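Local atomic coordinates of uncharacterized protein (PDB entry 4H0A), a protein that is of unknown function but belongs to the CAP superfamily of cysteine-rich secretory proteins and carries an additional CAP-associated N-terminal region. Residues A[47-52]-A[72-77]; A[81-86]-A[91-96]. One frame throughout, in Å; residues are numbered along the deposited sequence.

How the contacts relate
Both contacts belong to the CAP-associated N-terminal region and meet at one antiparallel sheet, their centres about 8 Å apart. Contact 2 pairs two inner strands of that sheet, 79-86 and 89-96, through backbone hydrogen bonds, and almost every touching residue is buried. Contact 1 is also largely buried, with Y72 partly exposed, but lies farther from the centre of the chain; it lays the start of helix 50-56 on strand 69-76 through apolar and CH-pi packing alone. Strands 69-76 and 79-86 are sheet neighbours, so the contacts join directly: Y72 N lies 2.8 Å from V83 O, and F74 O lies 2.9 Å from Y81 N, both probable hydrogen bonds.

Contact 1: residues A[47-52]-A[72-77]; sequences KDIKVL and YVFKDK. With EDO (1,2-ethanediol), chain E.
Helix-on-sheet packing joins the beginning of helix 50-56 to strand 69-76 of the antiparallel sheet, with I49 and L52 set against the rings of Y72 and F74. I49 sends its ethyl arm over the Y72 ring: CG1 stands 3.6 Å from the ring centroid and almost on the ring normal, a CH-pi contact in which a methylene sits above the middle of the face. The chi1 of -167° swings CG1 away from the backbone N of I49 and out over the phenol, while the CG2 branch comes to 4.0 Å from Y72 OH. A branched aliphatic chain suits this place because its longer arm spans both rings while the short branch reaches the Y72 hydroxyl; CD1 continues past Y72 to the edge of F74, 4.4 Å from CE1.

Three residues on, L52 fills the next position along the strand. Its CB approaches the F74 ring obliquely, 3.9 Å from CZ, and CD1 comes near CE1. Y72 and F74 are two residues apart on an extended strand, so both rings emerge on the same side of the sheet. Tyrosine offers I49 a flat face at a partly exposed place that tolerates a hydroxyl, whereas F74 is buried and purely apolar. V83 of strand 79-86 and I90 of strand 89-96 also pack against I49 and L52.

The way into the helix is shaped by D48, a short acidic side chain able to turn back on the backbone. Its carboxylate makes a capping bond to the amide of K50, at the entry to the helix, and its negative charge would probably also be favourable near the positive end of the helix dipole. The bond is nearly straight, at 168°: K50 N donates over 2.9 Å to the anti side of D48 OD1, slightly out of the carboxylate plane.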
ATOM      1  N   LYS A  47     -16.620   2.867 -12.959  1.00 44.96           N
ATOM      2  CA  LYS A  47     -16.532   2.901 -14.423  1.00 44.84           C
ATOM      3  C   LYS A  47     -15.842   1.661 -14.947  1.00 46.31           C
ATOM      4  O   LYS A  47     -15.144   0.972 -14.202  1.00 43.47           O
ATOM      5  CB  LYS A  47     -15.771   4.140 -14.903  1.00 46.33           C
ATOM      6  CG  LYS A  47     -16.476   5.446 -14.593  1.00 59.60           C
ATOM      7  CD  LYS A  47     -15.764   6.614 -15.260  1.00 68.16           C
ATOM      8  CE  LYS A  47     -16.546   7.899 -15.174  1.00 80.78           C
ATOM      9  NZ  LYS A  47     -15.729   9.062 -15.607  1.00 89.83           N
ATOM     10  N   ASP A  48     -16.017   1.385 -16.244  1.00 44.44           N
ATOM     11  CA  ASP A  48     -15.368   0.247 -16.886  1.00 43.04           C
ATOM     12  C   ASP A  48     -13.894   0.569 -17.064  1.00 45.26           C
ATOM     13  O   ASP A  48     -13.550   1.725 -17.309  1.00 44.81           O
ATOM     14  CB  ASP A  48     -16.032  -0.072 -18.232  1.00 46.33           C
ATOM     15  CG  ASP A  48     -15.564  -1.383 -18.829  1.00 51.58           C
ATOM     16  OD1 ASP A  48     -14.466  -1.406 -19.432  1.00 48.64           O
ATOM     17  OD2 ASP A  48     -16.282  -2.391 -18.677  1.00 59.41           O
ATOM     18  N   ILE A  49     -13.022  -0.448 -16.945  1.00 40.85           N
ATOM     19  CA  ILE A  49     -11.571  -0.260 -17.082  1.00 38.46           C
ATOM     20  C   ILE A  49     -11.180   0.325 -18.465  1.00 43.71           C
ATOM     21  O   ILE A  49     -10.185   1.046 -18.544  1.00 42.34           O
ATOM     22  CB  ILE A  49     -10.798  -1.570 -16.773  1.00 39.06           C
ATOM     23  CG1 ILE A  49      -9.280  -1.318 -16.607  1.00 37.03           C
ATOM     24  CG2 ILE A  49     -11.051  -2.683 -17.816  1.00 38.74           C
ATOM     25  CD1 ILE A  49      -8.883  -0.243 -15.596  1.00 35.28           C
ATOM     26  N   LYS A  50     -11.997   0.092 -19.516  1.00 42.94           N
ATOM     27  CA  LYS A  50     -11.758   0.639 -20.867  1.00 44.60           C
ATOM     28  C   LYS A  50     -11.684   2.183 -20.877  1.00 49.44           C
ATOM     29  O   LYS A  50     -11.051   2.748 -21.766  1.00 50.09           O
ATOM     30  CB  LYS A  50     -12.852   0.184 -21.842  1.00 49.59           C
ATOM     31  CG  LYS A  50     -12.781  -1.295 -22.227  1.00 59.71           C
ATOM     32  CD  LYS A  50     -14.032  -1.719 -23.020  1.00 71.79           C
ATOM     33  CE  LYS A  50     -14.587  -3.061 -22.623  1.00 82.31           C
ATOM     34  NZ  LYS A  50     -15.999  -3.226 -23.061  1.00 93.10           N
ATOM     35  N   VAL A  51     -12.307   2.857 -19.889  1.00 45.78           N
ATOM     36  CA  VAL A  51     -12.264   4.315 -19.767  1.00 46.64           C
ATOM     37  C   VAL A  51     -10.815   4.792 -19.534  1.00 48.68           C
ATOM     38  O   VAL A  51     -10.423   5.813 -20.097  1.00 49.85           O
ATOM     39  CB  VAL A  51     -13.217   4.814 -18.644  1.00 50.68           C
ATOM     40  CG1 VAL A  51     -13.004   6.299 -18.349  1.00 51.63           C
ATOM     41  CG2 VAL A  51     -14.670   4.545 -19.017  1.00 52.40           C
ATOM     42  N   LEU A  52     -10.027   4.072 -18.725  1.00 43.25           N
ATOM     43  CA  LEU A  52      -8.630   4.455 -18.466  1.00 41.53           C
ATOM     44  C   LEU A  52      -7.722   4.041 -19.605  1.00 45.46           C
ATOM     45  O   LEU A  52      -6.797   4.781 -19.940  1.00 44.87           O
ATOM     46  CB  LEU A  52      -8.112   3.834 -17.170  1.00 39.64           C
ATOM     47  CG  LEU A  52      -8.915   4.101 -15.910  1.00 44.31           C
ATOM     48  CD1 LEU A  52      -8.169   3.570 -14.714  1.00 42.43           C
ATOM     49  CD2 LEU A  52      -9.199   5.602 -15.715  1.00 46.66           C
ATOM     50  N   TYR A  72      -4.498  -3.249 -12.459  1.00 29.80           N
ATOM     51  CA  TYR A  72      -3.922  -2.565 -13.616  1.00 28.99           C
ATOM     52  C   TYR A  72      -3.011  -1.511 -13.077  1.00 31.93           C
ATOM     53  O   TYR A  72      -3.466  -0.710 -12.256  1.00 31.14           O
ATOM     54  CB  TYR A  72      -5.016  -1.914 -14.485  1.00 30.18           C
ATOM     55  CG  TYR A  72      -5.906  -2.889 -15.212  1.00 31.85           C
ATOM     56  CD1 TYR A  72      -6.854  -3.641 -14.527  1.00 34.00           C
ATOM     57  CD2 TYR A  72      -5.854  -3.006 -16.599  1.00 32.46           C
ATOM     58  CE1 TYR A  72      -7.660  -4.564 -15.192  1.00 33.45           C
ATOM     59  CE2 TYR A  72      -6.675  -3.904 -17.278  1.00 33.87           C
ATOM     60  CZ  TYR A  72      -7.563  -4.693 -16.566  1.00 39.35           C
ATOM     61  OH  TYR A  72      -8.384  -5.568 -17.220  1.00 42.93           O
ATOM     62  N   VAL A  73      -1.749  -1.472 -13.511  1.00 27.67           N
ATOM     63  CA  VAL A  73      -0.855  -0.438 -13.011  1.00 27.36           C
ATOM     64  C   VAL A  73      -0.587   0.525 -14.142  1.00 32.06           C
ATOM     65  O   VAL A  73      -0.208   0.098 -15.234  1.00 31.87           O
ATOM     66  CB  VAL A  73       0.441  -1.029 -12.418  1.00 30.83           C
ATOM     67  CG1 VAL A  73       1.367   0.076 -11.892  1.00 30.62           C
ATOM     68  CG2 VAL A  73       0.103  -2.028 -11.313  1.00 30.87           C
ATOM     69  N   PHE A  74      -0.793   1.829 -13.891  1.00 29.60           N
ATOM     70  CA  PHE A  74      -0.515   2.884 -14.859  1.00 29.76           C
ATOM     71  C   PHE A  74       0.478   3.827 -14.230  1.00 34.93           C
ATOM     72  O   PHE A  74       0.217   4.325 -13.135  1.00 34.10           O
ATOM     73  CB  PHE A  74      -1.788   3.652 -15.235  1.00 31.57           C
ATOM     74  CG  PHE A  74      -2.875   2.848 -15.876  1.00 32.30           C
ATOM     75  CD1 PHE A  74      -3.851   2.227 -15.101  1.00 33.39           C
ATOM     76  CD2 PHE A  74      -2.975   2.762 -17.260  1.00 32.92           C
ATOM     77  CE1 PHE A  74      -4.890   1.521 -15.701  1.00 33.94           C
ATOM     78  CE2 PHE A  74      -4.021   2.063 -17.855  1.00 35.04           C
ATOM     79  CZ  PHE A  74      -4.971   1.447 -17.074  1.00 32.76           C
ATOM     80  N   LYS A  75       1.601   4.089 -14.885  1.00 32.73           N
ATOM     81  CA  LYS A  75       2.556   5.002 -14.270  1.00 34.00           C
ATOM     82  C   LYS A  75       3.364   5.771 -15.274  1.00 40.17           C
ATOM     83  O   LYS A  75       3.571   5.335 -16.401  1.00 39.84           O
ATOM     84  CB  LYS A  75       3.499   4.236 -13.343  1.00 36.06           C
ATOM     85  CG  LYS A  75       4.249   3.106 -13.999  1.00 45.41           C
ATOM     86  CD  LYS A  75       5.227   2.441 -13.057  1.00 51.09           C
ATOM     87  CE  LYS A  75       6.169   1.536 -13.822  1.00 52.19           C
ATOM     88  NZ  LYS A  75       7.244   0.995 -12.957  1.00 59.67           N
ATOM     89  N   ASP A  76       3.841   6.928 -14.830  1.00 38.31           N
ATOM     90  CA  ASP A  76       4.718   7.779 -15.611  1.00 39.26           C
ATOM     91  C   ASP A  76       5.519   8.625 -14.613  1.00 41.20           C
ATOM     92  O   ASP A  76       5.395   8.422 -13.405  1.00 38.88           O
ATOM     93  CB  ASP A  76       3.922   8.604 -16.647  1.00 43.06           C
ATOM     94  CG  ASP A  76       2.976   9.670 -16.122  1.00 54.83           C
ATOM     95  OD1 ASP A  76       3.117  10.069 -14.948  1.00 54.97           O
ATOM     96  OD2 ASP A  76       2.120  10.136 -16.903  1.00 60.97           O
ATOM     97  N   LYS A  77       6.346   9.535 -15.085  1.00 38.68           N
ATOM     98  CA  LYS A  77       7.179  10.343 -14.196  1.00 39.82           C
ATOM     99  C   LYS A  77       6.394  11.084 -13.106  1.00 44.00           C
ATOM    100  O   LYS A  77       6.909  11.181 -11.995  1.00 44.88           O
ATOM    101  CB  LYS A  77       8.009  11.375 -15.000  1.00 43.43           C
ATOM    102  CG  LYS A  77       9.078  12.076 -14.172  1.00 65.46           C
ATOM    103  CD  LYS A  77      10.137  12.762 -15.041  1.00 73.71           C
ATOM    104  CE  LYS A  77      11.253  11.828 -15.454  1.00 86.96           C
ATOM    105  NZ  LYS A  77      12.326  12.544 -16.200  1.00102.17           N
TER
HETATM  106  C1  EDO E 403      -0.044   7.322 -17.827  1.00 75.83           C
HETATM  107  O1  EDO E 403       0.486   6.017 -17.867  1.00 76.70           O
HETATM  108  C2  EDO E 403      -0.699   7.558 -16.460  1.00 74.62           C
HETATM  109  O2  EDO E 403      -1.077   8.922 -16.387  1.00 74.83           O

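Contact 2: residues A[81-86]-A[91-96]; sequences YIVSTK and VSVYAT
With chi1 of -47° at S84 placing OG beside its own backbone N, and chi1 of 178° at S92 swinging OG away from its backbone N, two hydroxyls from facing strands of the 79-86/89-96 beta hairpin reach one water. That water donates to S84 OG and to I82 O and also bonds S92 OG. It thereby ties both strands together on the face of the sheet that carries I82, S84, S92 and Y94. Serine suits this pair: the CB atoms of S84 and S92 can approach to 3.9 Å, and the small hydroxyls supply polar partners in a buried place. S84 OG has a further hydrogen bond to N71 OD1 on strand 69-76.

The strands run antiparallel, at 177°. I82 and Y94 form a hydrogen-bonded pair, in which I82 N donates to Y94 O at 3.0 Å and Y94 N returns a bond to I82 O at 2.8 Å. On the same face as the two serines, CD1 of I82 meets CD2 of the Y94 ring obliquely, and Y94 also packs on V212 and M216 of helix 201-219.

On the other face the contacts across the strands are apolar. V83 and V93, a non-hydrogen-bonded pair, lie side by side and point the same way, CG2 of the first 4.2 Å from CG1 of the second; beta-branched chains suit the extended backbone here. Beyond them the small A95 is matched with the large Y81, whose ring atom CD1 lies 3.8 Å from A95 CB.

Towards the turn, the regular pairing gives way to a classic beta bulge, in which V91 and S92 both face S84: V91 N donates to S84 O over 2.9 Å, while S92 N adds a weak bond to the same oxygen.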
ATOM      1  N   TYR A  81      -0.649   4.856 -10.434  1.00 29.43           N
ATOM      2  CA  TYR A  81      -1.971   4.331 -10.105  1.00 28.85           C
ATOM      3  C   TYR A  81      -1.993   2.812 -10.048  1.00 31.55           C
ATOM      4  O   TYR A  81      -1.496   2.175 -10.982  1.00 30.63           O
ATOM      5  CB  TYR A  81      -2.997   4.758 -11.171  1.00 30.08           C
ATOM      6  CG  TYR A  81      -3.009   6.229 -11.503  1.00 31.96           C
ATOM      7  CD1 TYR A  81      -3.681   7.142 -10.694  1.00 34.40           C
ATOM      8  CD2 TYR A  81      -2.416   6.704 -12.668  1.00 32.67           C
ATOM      9  CE1 TYR A  81      -3.745   8.492 -11.030  1.00 35.41           C
ATOM     10  CE2 TYR A  81      -2.486   8.050 -13.016  1.00 34.31           C
ATOM     11  CZ  TYR A  81      -3.150   8.942 -12.192  1.00 37.86           C
ATOM     12  OH  TYR A  81      -3.250  10.277 -12.523  1.00 39.60           O
ATOM     13  N   ILE A  82      -2.585   2.238  -8.993  1.00 29.34           N
ATOM     14  CA  ILE A  82      -2.890   0.810  -8.907  1.00 28.24           C
ATOM     15  C   ILE A  82      -4.402   0.772  -8.953  1.00 32.08           C
ATOM     16  O   ILE A  82      -5.056   1.208  -7.998  1.00 30.95           O
ATOM     17  CB  ILE A  82      -2.320   0.032  -7.693  1.00 32.19           C
ATOM     18  CG1 ILE A  82      -0.788   0.159  -7.616  1.00 31.85           C
ATOM     19  CG2 ILE A  82      -2.757  -1.469  -7.799  1.00 31.91           C
ATOM     20  CD1 ILE A  82      -0.190  -0.330  -6.270  1.00 34.57           C
ATOM     21  N   VAL A  83      -4.957   0.305 -10.077  1.00 29.00           N
ATOM     22  CA  VAL A  83      -6.399   0.268 -10.309  1.00 28.67           C
ATOM     23  C   VAL A  83      -6.885  -1.168 -10.182  1.00 32.66           C
ATOM     24  O   VAL A  83      -6.451  -2.000 -10.969  1.00 30.95           O
ATOM     25  CB  VAL A  83      -6.706   0.852 -11.715  1.00 30.78           C
ATOM     26  CG1 VAL A  83      -8.204   0.833 -12.003  1.00 31.74           C
ATOM     27  CG2 VAL A  83      -6.126   2.265 -11.862  1.00 29.87           C
ATOM     28  N   SER A  84      -7.790  -1.455  -9.232  1.00 30.52           N
ATOM     29  CA  SER A  84      -8.348  -2.806  -9.068  1.00 31.90           C
ATOM     30  C   SER A  84      -9.701  -2.885  -9.721  1.00 36.19           C
ATOM     31  O   SER A  84     -10.493  -1.949  -9.590  1.00 37.82           O
ATOM     32  CB  SER A  84      -8.479  -3.176  -7.594  1.00 35.18           C
ATOM     33  OG  SER A  84      -7.288  -2.876  -6.889  1.00 35.65           O
ATOM     34  N   THR A  85      -9.992  -4.011 -10.368  1.00 31.88           N
ATOM     35  CA  THR A  85     -11.259  -4.217 -11.045  1.00 33.39           C
ATOM     36  C   THR A  85     -11.867  -5.565 -10.678  1.00 38.36           C
ATOM     37  O   THR A  85     -11.167  -6.479 -10.250  1.00 37.00           O
ATOM     38  CB  THR A  85     -11.073  -4.150 -12.583  1.00 37.12           C
ATOM     39  OG1 THR A  85     -10.383  -5.319 -13.002  1.00 37.34           O
ATOM     40  CG2 THR A  85     -10.307  -2.904 -13.049  1.00 34.12           C
ATOM     41  N   LYS A  86     -13.171  -5.669 -10.856  1.00 38.22           N
ATOM     42  CA  LYS A  86     -13.935  -6.899 -10.681  1.00 39.88           C
ATOM     43  C   LYS A  86     -14.959  -6.900 -11.781  1.00 46.89           C
ATOM     44  O   LYS A  86     -15.741  -5.955 -11.854  1.00 46.58           O
ATOM     45  CB  LYS A  86     -14.581  -6.990  -9.293  1.00 44.47           C
ATOM     46  CG  LYS A  86     -15.254  -8.360  -9.044  1.00 57.28           C
ATOM     47  CD  LYS A  86     -14.803  -8.970  -7.732  1.00 65.61           C
ATOM     48  CE  LYS A  86     -15.519 -10.249  -7.401  1.00 79.29           C
ATOM     49  NZ  LYS A  86     -15.096 -10.780  -6.079  1.00 91.33           N
ATOM     50  N   VAL A  91     -13.104  -0.920  -8.987  1.00 35.43           N
ATOM     51  CA  VAL A  91     -13.597  -0.929  -7.596  1.00 36.42           C
ATOM     52  C   VAL A  91     -12.622  -0.210  -6.654  1.00 39.84           C
ATOM     53  O   VAL A  91     -12.970   0.019  -5.497  1.00 39.84           O
ATOM     54  CB  VAL A  91     -13.887  -2.357  -7.080  1.00 41.25           C
ATOM     55  CG1 VAL A  91     -15.001  -3.017  -7.893  1.00 42.42           C
ATOM     56  CG2 VAL A  91     -12.633  -3.228  -7.080  1.00 39.62           C
ATOM     57  N   SER A  92     -11.402   0.111  -7.117  1.00 36.65           N
ATOM     58  CA  SER A  92     -10.424   0.772  -6.272  1.00 35.97           C
ATOM     59  C   SER A  92      -9.351   1.428  -7.094  1.00 38.35           C
ATOM     60  O   SER A  92      -8.981   0.895  -8.143  1.00 35.50           O
ATOM     61  CB  SER A  92      -9.776  -0.245  -5.341  1.00 37.78           C
ATOM     62  OG  SER A  92      -8.788   0.350  -4.523  1.00 43.22           O
ATOM     63  N   VAL A  93      -8.831   2.570  -6.607  1.00 34.16           N
ATOM     64  CA  VAL A  93      -7.719   3.267  -7.248  1.00 32.72           C
ATOM     65  C   VAL A  93      -6.795   3.797  -6.175  1.00 36.88           C
ATOM     66  O   VAL A  93      -7.193   4.691  -5.432  1.00 38.12           O
ATOM     67  CB  VAL A  93      -8.135   4.420  -8.204  1.00 36.38           C
ATOM     68  CG1 VAL A  93      -6.890   5.055  -8.852  1.00 34.51           C
ATOM     69  CG2 VAL A  93      -9.097   3.928  -9.281  1.00 36.89           C
ATOM     70  N   TYR A  94      -5.574   3.261  -6.093  1.00 31.53           N
ATOM     71  CA  TYR A  94      -4.531   3.802  -5.223  1.00 31.96           C
ATOM     72  C   TYR A  94      -3.799   4.831  -6.084  1.00 34.45           C
ATOM     73  O   TYR A  94      -3.413   4.481  -7.194  1.00 31.28           O
ATOM     74  CB  TYR A  94      -3.594   2.685  -4.723  1.00 32.92           C
ATOM     75  CG  TYR A  94      -2.346   3.227  -4.064  1.00 34.88           C
ATOM     76  CD1 TYR A  94      -2.365   3.666  -2.745  1.00 37.44           C
ATOM     77  CD2 TYR A  94      -1.172   3.399  -4.792  1.00 35.42           C
ATOM     78  CE1 TYR A  94      -1.229   4.210  -2.148  1.00 36.90           C
ATOM     79  CE2 TYR A  94      -0.040   3.964  -4.214  1.00 37.03           C
ATOM     80  CZ  TYR A  94      -0.073   4.369  -2.893  1.00 41.63           C
ATOM     81  OH  TYR A  94       1.048   4.922  -2.337  1.00 41.87           O
ATOM     82  N   ALA A  95      -3.646   6.082  -5.635  1.00 33.66           N
ATOM     83  CA  ALA A  95      -2.987   7.098  -6.464  1.00 34.29           C
ATOM     84  C   ALA A  95      -1.969   7.885  -5.691  1.00 37.74           C
ATOM     85  O   ALA A  95      -2.224   8.266  -4.554  1.00 38.05           O
ATOM     86  CB  ALA A  95      -4.027   8.056  -7.030  1.00 36.66           C
ATOM     87  N   THR A  96      -0.826   8.182  -6.315  1.00 34.67           N
ATOM     88  CA  THR A  96       0.179   9.050  -5.700  1.00 34.84           C
ATOM     89  C   THR A  96       1.020   9.678  -6.806  1.00 37.21           C
ATOM     90  O   THR A  96       0.901   9.286  -7.964  1.00 35.82           O
ATOM     91  CB  THR A  96       1.025   8.287  -4.666  1.00 40.72           C
ATOM     92  OG1 THR A  96       1.800   9.236  -3.919  1.00 43.36           O
ATOM     93  CG2 THR A  96       1.930   7.221  -5.287  1.00 35.98           C
TER
HETATM   94  O   HOH W   1      -6.469  -0.416  -6.035  1.00 30.07           O